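Pectate lyase (Bacillus subtilis, PDB 5AMV) cleaves pectate, the (1->4)-alpha-D-galacturonan of plant cell walls, by calcium-dependent elimination, leaving oligosaccharides with unsaturated galacturonosyl groups at their non-reducing ends. Local coordinates at residues A[239-244]-A[270-275]; A[30-35]-A[53-58]; A[187-192]-A[228-233]; A[288-293]-A[316-321]; A[297-302]-A[325-330]. All blocks are in the same frame, centred on the assembly; numbering follows the deposited sequence. Where two conformers were deposited one is given.

Contact 1 of 5, residues A[239-244]-A[270-275]; sequences YNYYHD and HNRYKN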
# COMPACT_ATOMS: atom_id res chain seq x y z
N TYR A 239 4.42 -11.23 -5.40
CA TYR A 239 4.40 -11.02 -6.86
C TYR A 239 3.63 -9.77 -7.29
O TYR A 239 3.01 -9.76 -8.37
CB TYR A 239 3.86 -12.29 -7.58
CG TYR A 239 4.80 -13.47 -7.47
CD1 TYR A 239 5.93 -13.55 -8.30
CD2 TYR A 239 4.60 -14.47 -6.51
CE1 TYR A 239 6.82 -14.61 -8.21
CE2 TYR A 239 5.49 -15.54 -6.41
CZ TYR A 239 6.60 -15.59 -7.25
OH TYR A 239 7.49 -16.64 -7.15
N ASN A 240 3.69 -8.71 -6.46
CA ASN A 240 3.08 -7.48 -6.89
C ASN A 240 4.07 -6.54 -7.53
O ASN A 240 5.28 -6.66 -7.28
CB ASN A 240 2.37 -6.78 -5.73
CG ASN A 240 1.35 -7.67 -5.06
OD1 ASN A 240 0.29 -7.97 -5.63
ND2 ASN A 240 1.66 -8.09 -3.84
N TYR A 241 3.57 -5.60 -8.34
CA TYR A 241 4.45 -4.65 -9.03
C TYR A 241 4.06 -3.23 -8.63
O TYR A 241 3.02 -2.70 -9.05
CB TYR A 241 4.34 -4.85 -10.56
CG TYR A 241 5.25 -3.97 -11.42
CD1 TYR A 241 6.35 -3.25 -10.88
CD2 TYR A 241 5.03 -3.89 -12.80
CE1 TYR A 241 7.16 -2.47 -11.68
CE2 TYR A 241 5.84 -3.11 -13.61
CZ TYR A 241 6.92 -2.43 -13.04
OH TYR A 241 7.72 -1.65 -13.83
N TYR A 242 4.88 -2.63 -7.76
CA TYR A 242 4.67 -1.26 -7.32
C TYR A 242 5.56 -0.37 -8.17
O TYR A 242 6.79 -0.60 -8.26
CB TYR A 242 5.14 -1.16 -5.88
CG TYR A 242 4.43 -2.05 -4.87
CD1 TYR A 242 4.89 -3.33 -4.57
CD2 TYR A 242 3.30 -1.57 -4.19
CE1 TYR A 242 4.22 -4.13 -3.61
CE2 TYR A 242 2.68 -2.34 -3.19
CZ TYR A 242 3.14 -3.59 -2.93
OH TYR A 242 2.60 -4.41 -1.98
N HIS A 243 4.99 0.67 -8.79
CA HIS A 243 5.83 1.54 -9.61
C HIS A 243 5.37 2.98 -9.68
O HIS A 243 4.17 3.24 -9.63
CB HIS A 243 6.21 0.98 -10.98
CG HIS A 243 5.07 0.84 -11.94
ND1 HIS A 243 4.75 1.83 -12.84
CD2 HIS A 243 4.24 -0.19 -12.21
CE1 HIS A 243 3.73 1.45 -13.59
NE2 HIS A 243 3.41 0.21 -13.24
N ASP A 244 6.35 3.89 -9.75
CA ASP A 244 6.09 5.34 -10.00
C ASP A 244 5.13 5.87 -8.94
O ASP A 244 3.97 6.23 -9.21
CB ASP A 244 5.58 5.53 -11.44
CG ASP A 244 6.58 5.07 -12.44
OD1 ASP A 244 7.69 5.65 -12.51
OD2 ASP A 244 6.32 4.05 -13.09
N HIS A 270 8.78 -11.70 -3.60
CA HIS A 270 8.75 -11.58 -5.06
C HIS A 270 8.01 -10.35 -5.57
O HIS A 270 7.47 -10.35 -6.71
CB HIS A 270 8.19 -12.86 -5.68
CG HIS A 270 9.08 -14.05 -5.49
ND1 HIS A 270 8.91 -14.94 -4.44
CD2 HIS A 270 10.12 -14.51 -6.22
CE1 HIS A 270 9.83 -15.90 -4.53
NE2 HIS A 270 10.59 -15.64 -5.59
N ASN A 271 7.98 -9.31 -4.75
CA ASN A 271 7.49 -8.04 -5.25
C ASN A 271 8.53 -7.21 -5.97
O ASN A 271 9.73 -7.28 -5.68
CB ASN A 271 6.90 -7.23 -4.11
CG ASN A 271 5.82 -7.97 -3.39
OD1 ASN A 271 4.71 -8.17 -3.92
ND2 ASN A 271 6.12 -8.41 -2.15
N ARG A 272 8.05 -6.41 -6.93
CA ARG A 272 8.89 -5.50 -7.68
C ARG A 272 8.57 -4.07 -7.31
O ARG A 272 7.39 -3.73 -7.26
CB ARG A 272 8.64 -5.72 -9.18
CG ARG A 272 9.53 -4.87 -10.09
CD ARG A 272 9.22 -5.23 -11.56
NE ARG A 272 10.12 -4.46 -12.44
CZ ARG A 272 9.98 -4.39 -13.76
NH1 ARG A 272 8.97 -5.02 -14.35
NH2 ARG A 272 10.85 -3.70 -14.48
N TYR A 273 9.60 -3.26 -7.01
CA TYR A 273 9.42 -1.83 -6.67
C TYR A 273 10.29 -1.05 -7.62
O TYR A 273 11.52 -1.09 -7.52
CB TYR A 273 9.85 -1.54 -5.21
CG TYR A 273 9.13 -2.38 -4.15
CD1 TYR A 273 9.57 -3.66 -3.83
CD2 TYR A 273 8.02 -1.87 -3.47
CE1 TYR A 273 8.92 -4.43 -2.87
CE2 TYR A 273 7.39 -2.61 -2.47
CZ TYR A 273 7.82 -3.89 -2.22
OH TYR A 273 7.21 -4.69 -1.28
N LYS A 274 9.66 -0.34 -8.56
CA LYS A 274 10.41 0.40 -9.57
C LYS A 274 10.01 1.88 -9.50
O LYS A 274 8.83 2.23 -9.53
CB LYS A 274 10.10 -0.13 -10.95
CG LYS A 274 10.85 0.70 -12.05
CD LYS A 274 10.77 0.02 -13.39
CE LYS A 274 11.51 0.86 -14.40
NZ LYS A 274 11.62 0.26 -15.77
N ASN A 275 10.99 2.75 -9.31
CA ASN A 275 10.68 4.18 -9.13
C ASN A 275 9.65 4.39 -8.01
O ASN A 275 8.66 5.11 -8.15
CB ASN A 275 10.26 4.84 -10.45
CG ASN A 275 11.29 4.69 -11.52
OD1 ASN A 275 12.48 4.78 -11.25
ND2 ASN A 275 10.83 4.57 -12.76
O HOH W 1 4.87 -3.97 -0.06
O HOH W 2 8.43 3.19 -14.37
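N271 OD1 is gripped twice from the neighbouring strand: the backbone N of N240 donates to it at 2.8 Å, and N240 ND2 adds a weak bond at 3.1 Å. The two amides run side by side, planes 7° apart; N240 ND2 also donates to I196 O, and OD1 accepts from C199 N. Such a stack of asparagines, repeated from coil to coil, belongs to the parallel beta-helix of pectate lyases, whose successive coils hold strands 241-243 and 272-274, joined in parallel by bonds such as Y242 N to R272 O (2.8 Å). On the face of Y241 and R272, the guanidinium lies flat on the phenol ring, centres 4.3 Å apart and planes at 3°; the extended R272 chain carries it there, and E296 takes NE in a salt bridge. On the opposite face the rings of Y242 and Y273 lie in parallel planes but hardly overlap, Y242 CD1 3.3 Å from Y273 CE2. Y239 covers H270, whose CB sits over the phenol face, 3.4 Å from Y239 CE1. With an alanine there, H270 would probably lose that lid, its imidazole freer to turn despite the bond to D380. N275 ND2 reaches D244 OD1 weakly at 3.3 Å.

Contact 2 of 5, residues A[30-35]-A[53-58]; sequences SNVYTV and PKIIYI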
# COMPACT_ATOMS: atom_id res chain seq x y z
N SER A 30 -24.41 -18.68 -7.06
CA SER A 30 -25.16 -17.43 -6.91
C SER A 30 -24.28 -16.30 -6.37
O SER A 30 -24.66 -15.12 -6.42
CB SER A 30 -26.37 -17.62 -5.98
OG SER A 30 -25.98 -18.08 -4.70
N ASN A 31 -23.11 -16.65 -5.84
CA ASN A 31 -22.22 -15.65 -5.25
C ASN A 31 -20.92 -15.46 -6.02
O ASN A 31 -19.90 -15.03 -5.44
CB ASN A 31 -21.98 -15.93 -3.77
CG ASN A 31 -23.17 -15.56 -2.93
OD1 ASN A 31 -23.57 -14.40 -2.91
ND2 ASN A 31 -23.78 -16.56 -2.26
N VAL A 32 -20.95 -15.83 -7.31
CA VAL A 32 -19.87 -15.52 -8.25
C VAL A 32 -20.35 -14.36 -9.12
O VAL A 32 -21.38 -14.48 -9.81
CB VAL A 32 -19.45 -16.71 -9.14
CG1 VAL A 32 -18.35 -16.26 -10.11
CG2 VAL A 32 -19.02 -17.93 -8.27
N TYR A 33 -19.63 -13.23 -9.05
CA TYR A 33 -20.06 -12.01 -9.72
C TYR A 33 -19.02 -11.52 -10.71
O TYR A 33 -17.82 -11.67 -10.48
CB TYR A 33 -20.30 -10.88 -8.71
CG TYR A 33 -21.27 -11.21 -7.61
CD1 TYR A 33 -20.82 -11.80 -6.42
CD2 TYR A 33 -22.62 -10.91 -7.74
CE1 TYR A 33 -21.74 -12.10 -5.38
CE2 TYR A 33 -23.53 -11.22 -6.72
CZ TYR A 33 -23.09 -11.82 -5.55
OH TYR A 33 -24.01 -12.13 -4.55
N THR A 34 -19.48 -10.93 -11.80
CA THR A 34 -18.60 -10.23 -12.75
C THR A 34 -19.03 -8.78 -12.76
O THR A 34 -20.22 -8.44 -12.94
CB THR A 34 -18.65 -10.84 -14.14
OG1 THR A 34 -18.17 -12.18 -14.04
CG2 THR A 34 -17.70 -10.10 -15.15
N VAL A 35 -18.07 -7.91 -12.48
CA VAL A 35 -18.40 -6.48 -12.33
C VAL A 35 -17.52 -5.63 -13.24
O VAL A 35 -16.31 -5.87 -13.32
CB VAL A 35 -18.28 -6.05 -10.85
CG1 VAL A 35 -19.17 -6.90 -9.93
CG2 VAL A 35 -16.82 -6.06 -10.36
N PRO A 53 -19.40 -16.36 1.58
CA PRO A 53 -18.29 -16.49 0.63
C PRO A 53 -18.68 -16.02 -0.77
O PRO A 53 -19.77 -16.37 -1.29
CB PRO A 53 -17.99 -17.99 0.63
CG PRO A 53 -18.43 -18.44 1.99
CD PRO A 53 -19.60 -17.59 2.37
N LYS A 54 -17.81 -15.20 -1.37
CA LYS A 54 -18.08 -14.61 -2.69
C LYS A 54 -16.84 -14.44 -3.57
O LYS A 54 -15.75 -14.19 -3.07
CB LYS A 54 -18.77 -13.25 -2.49
CG LYS A 54 -17.83 -12.18 -1.92
CD LYS A 54 -18.51 -10.98 -1.32
CE LYS A 54 -19.13 -11.29 0.03
NZ LYS A 54 -18.13 -11.85 1.06
N ILE A 55 -17.01 -14.58 -4.88
CA ILE A 55 -15.94 -14.36 -5.83
C ILE A 55 -16.41 -13.22 -6.72
O ILE A 55 -17.56 -13.23 -7.20
CB ILE A 55 -15.65 -15.62 -6.65
CG1 ILE A 55 -15.13 -16.72 -5.73
CG2 ILE A 55 -14.60 -15.35 -7.78
CD1 ILE A 55 -15.16 -18.10 -6.30
N ILE A 56 -15.52 -12.26 -6.94
CA ILE A 56 -15.84 -11.09 -7.76
C ILE A 56 -14.76 -10.94 -8.79
O ILE A 56 -13.61 -10.70 -8.44
CB ILE A 56 -15.88 -9.81 -6.90
CG1 ILE A 56 -17.00 -9.91 -5.86
CG2 ILE A 56 -16.05 -8.53 -7.79
CD1 ILE A 56 -16.96 -8.79 -4.80
N TYR A 57 -15.15 -11.08 -10.08
CA TYR A 57 -14.26 -10.86 -11.21
C TYR A 57 -14.35 -9.40 -11.64
O TYR A 57 -15.45 -8.92 -11.89
CB TYR A 57 -14.66 -11.73 -12.43
CG TYR A 57 -14.33 -13.17 -12.18
CD1 TYR A 57 -13.01 -13.62 -12.30
CD2 TYR A 57 -15.32 -14.08 -11.78
CE1 TYR A 57 -12.68 -14.98 -12.05
CE2 TYR A 57 -15.00 -15.41 -11.55
CZ TYR A 57 -13.69 -15.85 -11.67
OH TYR A 57 -13.43 -17.18 -11.40
N ILE A 58 -13.21 -8.72 -11.77
CA ILE A 58 -13.20 -7.36 -12.31
C ILE A 58 -12.98 -7.44 -13.81
O ILE A 58 -11.94 -7.95 -14.28
CB ILE A 58 -12.14 -6.45 -11.61
CG1 ILE A 58 -12.54 -6.42 -10.11
CG2 ILE A 58 -12.04 -5.05 -12.32
CD1 ILE A 58 -12.25 -5.16 -9.34
O HOH W 3 -21.56 -18.36 -1.15
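V32 and Y57 meet at an angle near the N-terminal end of the parallel beta-helix, where strand 32-35 runs parallel to strand 54-58 and helix 38-45 lies in the connection between them. V32 CG1, anti to its own backbone nitrogen (chi1 178°), comes to the ring edge of Y57 in the ring plane, 3.7 Å from CE2. T34 OG1 approaches the root of the same side chain, 3.9 Å from Y57 CB. On the reverse face, the branched chains of V35 and I56 cross with their CG2 methyls 3.6 Å apart, and helix 38-45 packs against them through Q40, A44 and L45. Y33, on that face too, offers its edge to the neighbouring strand: the I55 carbonyl O and K54 CB both lie near its ring plane. Between these layers the backbones are bonded in register, the shortest links being Y33 N to I55 O and Y57 N to Y33 O, each 2.8 Å. The Y33 hydroxyl is turned back along its own strand and donates to N31 OD1 at 2.8 Å, which helps to fix the rotation of that amide. At the other branch, a water that donates to P53 O at 2.7 Å accepts a weak bond from N31 ND2 at 3.1 Å.

Contact 3 of 5, residues A[187-192]-A[228-233]; sequences TINGGT and ASNGAN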
# COMPACT_ATOMS: atom_id res chain seq x y z
N THR A 187 -6.04 -0.41 1.83
CA THR A 187 -5.77 -0.08 3.21
C THR A 187 -6.23 -1.28 4.06
O THR A 187 -7.42 -1.57 4.11
CB THR A 187 -6.59 1.19 3.64
OG1 THR A 187 -6.35 2.30 2.76
CG2 THR A 187 -6.24 1.54 5.07
N ILE A 188 -5.30 -1.96 4.74
CA ILE A 188 -5.67 -3.04 5.66
C ILE A 188 -5.78 -2.46 7.03
O ILE A 188 -4.77 -2.08 7.62
CB ILE A 188 -4.66 -4.21 5.61
CG1 ILE A 188 -4.45 -4.63 4.15
CG2 ILE A 188 -5.16 -5.37 6.49
CD1 ILE A 188 -3.35 -5.75 3.96
N ASN A 189 -7.02 -2.28 7.51
CA ASN A 189 -7.24 -1.57 8.75
C ASN A 189 -7.87 -2.57 9.73
O ASN A 189 -9.07 -2.73 9.76
CB ASN A 189 -8.16 -0.37 8.46
CG ASN A 189 -8.66 0.31 9.69
OD1 ASN A 189 -8.13 0.11 10.79
ND2 ASN A 189 -9.69 1.17 9.52
N GLY A 190 -7.03 -3.29 10.48
CA GLY A 190 -7.49 -4.36 11.35
C GLY A 190 -7.72 -5.67 10.61
O GLY A 190 -8.03 -6.68 11.22
N GLY A 191 -7.58 -5.66 9.28
CA GLY A 191 -7.85 -6.85 8.49
C GLY A 191 -6.86 -7.98 8.77
O GLY A 191 -5.68 -7.76 9.12
N THR A 192 -7.34 -9.21 8.63
CA THR A 192 -6.55 -10.38 8.98
C THR A 192 -6.75 -11.47 7.93
O THR A 192 -7.81 -11.57 7.32
CB THR A 192 -6.95 -10.97 10.40
OG1 THR A 192 -8.38 -11.11 10.49
CG2 THR A 192 -6.48 -10.08 11.55
N ALA A 228 -0.93 -1.14 6.10
CA ALA A 228 -1.52 -1.98 7.16
C ALA A 228 -1.39 -1.30 8.51
O ALA A 228 -0.34 -0.84 8.85
CB ALA A 228 -0.88 -3.37 7.18
N SER A 229 -2.51 -1.20 9.24
CA SER A 229 -2.57 -0.48 10.51
C SER A 229 -3.56 -1.15 11.44
O SER A 229 -4.27 -2.09 11.07
CB SER A 229 -3.02 0.97 10.29
OG SER A 229 -2.17 1.65 9.38
N ASN A 230 -3.60 -0.66 12.68
CA ASN A 230 -4.62 -1.03 13.66
C ASN A 230 -4.81 -2.54 13.89
O ASN A 230 -5.93 -3.11 13.83
CB ASN A 230 -5.93 -0.30 13.35
CG ASN A 230 -5.74 1.22 13.34
OD1 ASN A 230 -4.93 1.76 14.10
ND2 ASN A 230 -6.46 1.91 12.45
N GLY A 231 -3.68 -3.21 14.11
CA GLY A 231 -3.67 -4.61 14.49
C GLY A 231 -3.89 -5.56 13.33
O GLY A 231 -4.12 -6.76 13.54
N ALA A 232 -3.80 -5.03 12.09
CA ALA A 232 -3.79 -5.88 10.92
C ALA A 232 -2.81 -7.05 11.15
O ALA A 232 -1.77 -6.85 11.77
CB ALA A 232 -3.36 -5.06 9.68
N ASN A 233 -3.11 -8.24 10.67
CA ASN A 233 -2.26 -9.40 11.02
C ASN A 233 -2.49 -10.58 10.09
O ASN A 233 -3.61 -10.81 9.65
CB ASN A 233 -2.59 -9.84 12.48
CG ASN A 233 -1.41 -10.38 13.25
OD1 ASN A 233 -0.25 -10.23 12.88
ND2 ASN A 233 -1.72 -11.06 14.36
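The ends of strands 186-189 and 226-229, neighbours in a four-stranded parallel sheet beside the calcium site, are joined where I188 O accepts from S229 N at 2.9 Å. Two of the calcium ligands, D184 and D227, lie close by in the sequence, and T187 OG1 is hydrogen-bonded to D184 OD2, a second-shell bond that probably helps to position this carboxylate. The strands form one wall of the parallel beta-helix, and a type I' beta turn from S229 to A232 leads out of it toward the next. The first carbonyl of the turn is held from both sides: S229 O accepts from G190 N at 3.1 Å and from A232 N, the two donors reaching it from opposite faces of its plane. N230 in the turn points its amide across to N189: the ND2 to OD1 bond is 3.0 Å and nearly straight, yet ND2 stands 46° above the carbonyl plane of N189, and the two amide planes are 60° apart. N189 CG lies anti to the backbone N (chi1 170°), which brings OD1 to the turn, while its ND2 is tied to Q146. Beyond this the pairing slips by one residue, with N233 N bonded to G191 O at 3.0 Å. On the face of I188 and A228, I188 CG2 packs on A232 CB at 3.7 Å. T192 CG2 lies 3.5 Å from N233 O, and T192 OG1 is engaged by D150.

Contact 4 of 5, residues A[288-293]-A[316-321]; sequences VHVYNN and SKIYAQ
Q321, V288 and V290 lose most surface to the partner strand where two parallel strands, 288-291 and 317-321, lie side by side in the wall of the beta-helix. The extended Q321 side chain reaches across to the preceding strand, and its OE1 accepts from H289 NE2 at 2.8 Å in the plane of the amide carbonyl; ring and amide are turned 35° against each other. H289 CG is anti to the backbone N (chi1 -171°), which swings the imidazole toward strand 317-321, with Y291 CD2 over one face. A leucine in place of H289 would probably leave the Q321 carbonyl without this donor and its amide free to swing. V290 binds through its backbone, its O accepting from Q321 N at 2.9 Å and also from N323 ND2. V288 O takes Y319 N at 2.9 Å, while its side chain turns to the face where V283 lies. On that same face the side chains of V290 and I318 cross, CG2 to CG2 3.8 Å. At the edge of the H289 ring, in its plane, CD2 lies 3.2 Å from Y319 O.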
# COMPACT_ATOMS: atom_id res chain seq x y z
N VAL A 288 7.98 -8.81 10.21
CA VAL A 288 7.71 -8.71 8.77
C VAL A 288 8.81 -9.45 8.04
O VAL A 288 9.99 -9.10 8.16
CB VAL A 288 7.62 -7.24 8.34
CG1 VAL A 288 7.34 -7.15 6.82
CG2 VAL A 288 6.56 -6.52 9.16
N HIS A 289 8.42 -10.51 7.32
CA HIS A 289 9.38 -11.31 6.56
C HIS A 289 9.45 -10.73 5.14
O HIS A 289 8.45 -10.74 4.45
CB HIS A 289 8.92 -12.77 6.50
CG HIS A 289 9.94 -13.70 5.93
ND1 HIS A 289 9.63 -14.99 5.57
CD2 HIS A 289 11.27 -13.56 5.68
CE1 HIS A 289 10.72 -15.60 5.11
NE2 HIS A 289 11.73 -14.76 5.20
N VAL A 290 10.62 -10.28 4.72
CA VAL A 290 10.83 -9.60 3.45
C VAL A 290 11.83 -10.42 2.64
O VAL A 290 13.02 -10.45 2.97
CB VAL A 290 11.34 -8.18 3.75
CG1 VAL A 290 11.74 -7.41 2.42
CG2 VAL A 290 10.32 -7.41 4.62
N TYR A 291 11.38 -11.15 1.65
CA TYR A 291 12.36 -11.95 0.89
C TYR A 291 12.15 -11.97 -0.61
O TYR A 291 11.00 -11.92 -1.10
CB TYR A 291 12.48 -13.40 1.44
CG TYR A 291 11.34 -14.36 1.12
CD1 TYR A 291 11.37 -15.16 -0.03
CD2 TYR A 291 10.26 -14.50 1.99
CE1 TYR A 291 10.35 -16.05 -0.35
CE2 TYR A 291 9.21 -15.44 1.68
CZ TYR A 291 9.29 -16.19 0.53
OH TYR A 291 8.29 -17.11 0.24
N ASN A 292 13.25 -12.10 -1.36
CA ASN A 292 13.16 -12.21 -2.81
C ASN A 292 12.41 -11.05 -3.49
O ASN A 292 11.72 -11.27 -4.50
CB ASN A 292 12.51 -13.55 -3.27
CG ASN A 292 13.36 -14.78 -3.01
OD1 ASN A 292 12.85 -15.90 -3.08
ND2 ASN A 292 14.67 -14.59 -2.72
N ASN A 293 12.54 -9.83 -2.97
CA ASN A 293 11.96 -8.66 -3.62
C ASN A 293 13.04 -7.98 -4.43
O ASN A 293 14.24 -8.11 -4.14
CB ASN A 293 11.34 -7.72 -2.57
CG ASN A 293 10.26 -8.39 -1.76
OD1 ASN A 293 9.15 -8.66 -2.24
ND2 ASN A 293 10.58 -8.74 -0.52
N SER A 316 10.39 -2.25 15.17
CA SER A 316 10.22 -3.09 14.00
C SER A 316 11.05 -4.35 14.06
O SER A 316 12.14 -4.38 14.68
CB SER A 316 10.52 -2.34 12.68
OG SER A 316 11.82 -1.80 12.68
N LYS A 317 10.55 -5.41 13.44
CA LYS A 317 11.26 -6.66 13.42
C LYS A 317 11.33 -7.24 12.01
O LYS A 317 10.84 -8.33 11.75
CB LYS A 317 10.63 -7.63 14.43
CG LYS A 317 10.81 -7.16 15.87
CD LYS A 317 10.01 -8.02 16.85
CE LYS A 317 10.41 -7.63 18.34
NZ LYS A 317 10.28 -6.19 18.65
N ILE A 318 11.93 -6.49 11.11
CA ILE A 318 12.06 -6.97 9.73
C ILE A 318 13.13 -8.06 9.65
O ILE A 318 14.27 -7.88 10.17
CB ILE A 318 12.42 -5.81 8.75
CG1 ILE A 318 11.30 -4.75 8.74
CG2 ILE A 318 12.76 -6.37 7.36
CD1 ILE A 318 11.68 -3.46 8.04
N TYR A 319 12.76 -9.17 9.03
CA TYR A 319 13.65 -10.27 8.77
C TYR A 319 13.75 -10.44 7.25
O TYR A 319 12.81 -10.89 6.58
CB TYR A 319 13.10 -11.53 9.45
CG TYR A 319 14.06 -12.68 9.57
CD1 TYR A 319 14.33 -13.50 8.48
CD2 TYR A 319 14.66 -12.97 10.78
CE1 TYR A 319 15.25 -14.60 8.55
CE2 TYR A 319 15.54 -14.05 10.89
CZ TYR A 319 15.83 -14.87 9.78
OH TYR A 319 16.69 -15.95 9.90
N ALA A 320 14.91 -10.03 6.72
CA ALA A 320 15.05 -9.92 5.27
C ALA A 320 16.01 -10.95 4.71
O ALA A 320 17.09 -11.18 5.28
CB ALA A 320 15.50 -8.49 4.91
N GLN A 321 15.59 -11.64 3.65
CA GLN A 321 16.46 -12.62 3.01
C GLN A 321 16.45 -12.49 1.49
O GLN A 321 15.39 -12.47 0.85
CB GLN A 321 16.02 -14.06 3.33
CG GLN A 321 16.14 -14.42 4.79
CD GLN A 321 15.52 -15.75 5.08
OE1 GLN A 321 14.30 -15.90 5.03
NE2 GLN A 321 16.36 -16.74 5.36

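Contact 5 of 5, residues A[297-302]-A[325-330]; sequences GSTSSS and IDVPGL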
# COMPACT_ATOMS: atom_id res chain seq x y z
N GLY A 297 15.69 1.75 -9.17
CA GLY A 297 15.41 3.16 -9.31
C GLY A 297 16.66 3.96 -9.40
O GLY A 297 17.75 3.40 -9.57
N SER A 298 16.52 5.27 -9.30
CA SER A 298 17.64 6.17 -9.43
C SER A 298 17.48 7.28 -8.39
O SER A 298 16.38 7.81 -8.20
CB SER A 298 17.62 6.82 -10.82
OG SER A 298 18.50 7.94 -10.81
N THR A 299 18.57 7.66 -7.73
CA THR A 299 18.49 8.75 -6.74
C THR A 299 18.41 10.08 -7.44
O THR A 299 18.14 11.10 -6.79
CB THR A 299 19.74 8.78 -5.83
OG1 THR A 299 20.90 8.88 -6.67
CG2 THR A 299 19.82 7.50 -4.97
N SER A 300 18.59 10.09 -8.75
CA SER A 300 18.64 11.39 -9.44
C SER A 300 17.48 11.61 -10.42
O SER A 300 17.49 12.61 -11.17
CB SER A 300 20.00 11.61 -10.11
OG SER A 300 20.19 10.64 -11.14
N SER A 301 16.51 10.69 -10.44
CA SER A 301 15.40 10.86 -11.38
C SER A 301 14.55 12.06 -11.00
O SER A 301 14.40 12.42 -9.83
CB SER A 301 14.57 9.59 -11.52
OG SER A 301 14.12 9.17 -10.26
N SER A 302 14.03 12.75 -12.02
CA SER A 302 13.25 13.95 -11.75
C SER A 302 11.88 13.56 -11.20
O SER A 302 11.27 14.31 -10.44
CB SER A 302 13.11 14.84 -13.01
OG SER A 302 12.58 14.10 -14.09
N ILE A 325 18.67 -4.92 -4.73
CA ILE A 325 18.42 -3.49 -4.89
C ILE A 325 19.35 -2.97 -5.98
O ILE A 325 20.58 -3.03 -5.82
CB ILE A 325 18.66 -2.74 -3.54
CG1 ILE A 325 17.70 -3.29 -2.46
CG2 ILE A 325 18.43 -1.24 -3.70
CD1 ILE A 325 18.08 -2.76 -1.05
N ASP A 326 18.78 -2.46 -7.08
CA ASP A 326 19.59 -1.82 -8.11
C ASP A 326 19.30 -0.32 -8.19
O ASP A 326 18.35 0.14 -8.88
CB ASP A 326 19.36 -2.47 -9.46
CG ASP A 326 20.05 -3.86 -9.57
OD1 ASP A 326 21.00 -4.11 -8.81
OD2 ASP A 326 19.61 -4.64 -10.41
N VAL A 327 20.13 0.44 -7.49
CA VAL A 327 20.06 1.91 -7.45
C VAL A 327 21.51 2.39 -7.64
O VAL A 327 22.27 2.43 -6.70
CB VAL A 327 19.43 2.42 -6.12
CG1 VAL A 327 19.40 3.97 -6.07
CG2 VAL A 327 17.98 1.85 -5.96
N PRO A 328 21.86 2.73 -8.87
CA PRO A 328 23.29 3.05 -9.15
C PRO A 328 23.83 4.12 -8.21
O PRO A 328 23.13 5.12 -7.94
CB PRO A 328 23.24 3.56 -10.60
CG PRO A 328 22.13 2.69 -11.21
CD PRO A 328 21.06 2.63 -10.12
N GLY A 329 25.01 3.89 -7.66
CA GLY A 329 25.68 4.94 -6.86
C GLY A 329 25.28 5.01 -5.39
O GLY A 329 25.87 5.79 -4.63
N LEU A 330 24.30 4.19 -4.98
CA LEU A 330 23.85 4.12 -3.59
C LEU A 330 24.88 3.42 -2.71
O LEU A 330 25.53 2.45 -3.13
CB LEU A 330 22.50 3.38 -3.52
CG LEU A 330 21.68 3.63 -2.25
CD1 LEU A 330 21.05 4.99 -2.22
CD2 LEU A 330 20.63 2.54 -2.11
O HOH W 4 20.89 6.27 -9.05
O HOH W 5 23.11 7.40 -6.25
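T299 lays its methyl over two apolar side chains: CG2 is 3.7 Å from V327 CG1 and 3.9 Å from L330 CD1, meeting both at an angle. With OG1 set between the backbone N and the carbonyl carbon (chi1 56°), the residue turns CG2 to this patch and its hydroxyl to a bridging water. That hydroxyl is 2.7 Å from the water, which donates to P328 O, and a second water, accepting from T299 N, donates to the same carbonyl at 2.8 Å. P328 O is thus gripped by two bridging waters. The one direct hydrogen bond between the segments is G297 N to D326 O at 3.1 Å, where strand 317-326 ends; P328 CD then rests 3.4 Å from G297 O. Each segment folds on itself here. S298 OG accepts from S300 N in an ST turn at the start of the type I turn 298-301, and V327 to L330 form a type II turn. F306 lies against V327 and L330. The loop leaves the beta-helix wall near the bound oligogalacturonate; the T299 side chain is about 9 Å from a bound galacturonic acid. One backbone bond, one methyl patch and two waters imply a surface junction with few direct polar ties, water carrying the rest.

In the fold
From the N terminus, contact 2 comes first and closes the short connection through helix 38-45, at the N-terminal end of the beta-helix. Contact 3 then closes a loop of 35 residues on the sheet beside the calcium site. Contact 1 follows, closing a 25-residue coil on another wall of the helix. Contacts 4 and 5 come last, each closing a 22-residue coil, and cross, since their segments alternate along the chain: both use strand 317-326, one near its start and the other at its end. No contact nests within another. Contacts 1 and 4 follow each other along the same wall, since strands 266-274 and 287-296 are neighbours, joined by N271 N to N293 OD1, while N275 touches G297 of contact 5.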